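Local atomic coordinates of alpha-rhamnosidase (Dictyoglomus thermophilum, PDB entry 6I60), a protein that probably hydrolyses terminal non-reducing alpha-L-rhamnose residues in alpha-L-rhamnosides, as a bacterial glycoside hydrolase. Residues A[527-531]-A[568-572]. Numbering follows the deposited sequence.
Sequences YRKYL and IAWYL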
# COMPACT_ATOMS: atom_id res chain seq x y z
N TYR A 527 2.71 -2.62 -4.43
CA TYR A 527 1.86 -2.64 -5.62
C TYR A 527 2.28 -3.73 -6.60
O TYR A 527 1.44 -4.26 -7.32
CB TYR A 527 1.88 -1.27 -6.30
CG TYR A 527 1.01 -0.26 -5.60
CD1 TYR A 527 -0.20 -0.63 -5.02
CD2 TYR A 527 1.39 1.08 -5.50
CE1 TYR A 527 -1.00 0.28 -4.38
CE2 TYR A 527 0.59 2.00 -4.86
CZ TYR A 527 -0.61 1.60 -4.30
OH TYR A 527 -1.41 2.52 -3.66
N ARG A 528 3.57 -4.07 -6.63
CA ARG A 528 4.02 -5.16 -7.48
C ARG A 528 3.38 -6.48 -7.06
O ARG A 528 3.01 -7.30 -7.92
CB ARG A 528 5.55 -5.27 -7.44
CG ARG A 528 6.26 -4.36 -8.42
CD ARG A 528 7.76 -4.37 -8.19
NE ARG A 528 8.48 -5.01 -9.28
CZ ARG A 528 9.25 -6.09 -9.13
NH1 ARG A 528 9.41 -6.64 -7.93
NH2 ARG A 528 9.87 -6.61 -10.18
N LYS A 529 3.23 -6.70 -5.76
CA LYS A 529 2.53 -7.88 -5.28
C LYS A 529 1.05 -7.81 -5.60
O LYS A 529 0.43 -8.81 -5.97
CB LYS A 529 2.75 -8.04 -3.77
CG LYS A 529 2.01 -9.22 -3.15
CD LYS A 529 0.91 -8.74 -2.23
CE LYS A 529 0.26 -9.90 -1.49
NZ LYS A 529 -1.22 -9.74 -1.41
N TYR A 530 0.45 -6.62 -5.46
CA TYR A 530 -0.98 -6.48 -5.74
C TYR A 530 -1.26 -6.57 -7.23
O TYR A 530 -2.30 -7.10 -7.65
CB TYR A 530 -1.50 -5.16 -5.17
CG TYR A 530 -3.01 -5.04 -5.23
CD1 TYR A 530 -3.83 -6.01 -4.65
CD2 TYR A 530 -3.62 -3.97 -5.87
CE1 TYR A 530 -5.21 -5.91 -4.70
CE2 TYR A 530 -5.00 -3.86 -5.93
CZ TYR A 530 -5.79 -4.83 -5.34
OH TYR A 530 -7.16 -4.73 -5.39
N LEU A 531 -0.35 -6.05 -8.06
CA LEU A 531 -0.50 -6.18 -9.50
C LEU A 531 -0.49 -7.64 -9.92
O LEU A 531 -1.17 -8.02 -10.88
CB LEU A 531 0.61 -5.41 -10.22
CG LEU A 531 0.32 -3.93 -10.48
CD1 LEU A 531 1.47 -3.28 -11.24
CD2 LEU A 531 -0.99 -3.77 -11.24
N ILE A 568 -2.55 1.57 -11.63
CA ILE A 568 -1.51 1.34 -10.63
C ILE A 568 -0.20 0.99 -11.32
O ILE A 568 0.88 1.43 -10.89
CB ILE A 568 -1.96 0.25 -9.64
CG1 ILE A 568 -3.15 0.75 -8.82
CG2 ILE A 568 -0.81 -0.14 -8.72
CD1 ILE A 568 -3.78 -0.32 -7.96
N ALA A 569 -0.26 0.21 -12.40
CA ALA A 569 0.95 -0.12 -13.13
C ALA A 569 1.57 1.12 -13.76
O ALA A 569 2.79 1.29 -13.75
CB ALA A 569 0.65 -1.18 -14.20
N TRP A 570 0.74 2.00 -14.32
CA TRP A 570 1.26 3.25 -14.87
C TRP A 570 1.83 4.14 -13.77
O TRP A 570 2.78 4.89 -14.02
CB TRP A 570 0.16 3.99 -15.63
CG TRP A 570 0.58 5.33 -16.14
CD1 TRP A 570 0.31 6.54 -15.56
CD2 TRP A 570 1.33 5.61 -17.32
NE1 TRP A 570 0.86 7.56 -16.32
CE2 TRP A 570 1.49 7.01 -17.40
CE3 TRP A 570 1.89 4.81 -18.32
CZ2 TRP A 570 2.19 7.62 -18.44
CZ3 TRP A 570 2.58 5.42 -19.35
CH2 TRP A 570 2.73 6.81 -19.40
N TYR A 571 1.27 4.08 -12.56
CA TYR A 571 1.82 4.84 -11.45
C TYR A 571 3.21 4.35 -11.09
O TYR A 571 4.10 5.16 -10.77
CB TYR A 571 0.89 4.75 -10.24
CG TYR A 571 -0.27 5.73 -10.27
CD1 TYR A 571 -0.19 6.90 -11.01
CD2 TYR A 571 -1.43 5.48 -9.55
CE1 TYR A 571 -1.25 7.80 -11.04
CE2 TYR A 571 -2.49 6.37 -9.58
CZ TYR A 571 -2.39 7.53 -10.32
OH TYR A 571 -3.44 8.41 -10.35
N LEU A 572 3.43 3.04 -11.14
CA LEU A 572 4.74 2.49 -10.81
C LEU A 572 5.81 2.94 -11.80
O LEU A 572 6.98 3.06 -11.43
CB LEU A 572 4.67 0.96 -10.77
CG LEU A 572 3.81 0.37 -9.65
CD1 LEU A 572 3.96 -1.14 -9.59
CD2 LEU A 572 4.18 1.00 -8.31
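Ile568 lays its CG2 methyl over one face of the Tyr527 ring, toward the rim on the CB side, with CG2 4.0 Å from the ring centroid and 27° off the normal, a CH-pi contact in which the two side chains cross at about a right angle. The isoleucine branches at CB: CG2 lies chiefly against Tyr527, while CG1, anti to the carbonyl carbon (chi1 -66°), carries CD1 to the edge of the Tyr530 ring, where it lies 4.2 Å from CD2. Leu572 takes Tyr527 from another direction, its CD2 lying near the plane of the ring at the edge and 3.8 Å from Tyr527 CB. The other leucine methyl, CD1, meets Leu531 CD1 tip to tip at 3.7 Å, and that same Leu531 methyl also rests on Ala569, 3.7 Å from its CB. Only the aliphatic part of Arg528 joins in, through CG, which crosses Leu572 near CD1 at about a right angle; its guanidinium turns elsewhere, to a salt bridge with Glu38. The packing illustrates how two helices, here 524-535 and 564-576, can be joined by apolar side chains that meet between them: the short segments run roughly antiparallel, inclined at 147°, with axes 10.4 Å apart at closest approach. Both belong to the six-hairpin glycosidase domain, an (alpha/alpha)6 barrel in this family, where Ala514 and Ala517 of helix 514-520 also touch Tyr527, and Val581 touches both leucines. No hydrogen bond links the two segments, so their mutual hold rests on dispersion and the exclusion of water from a largely buried apolar interface.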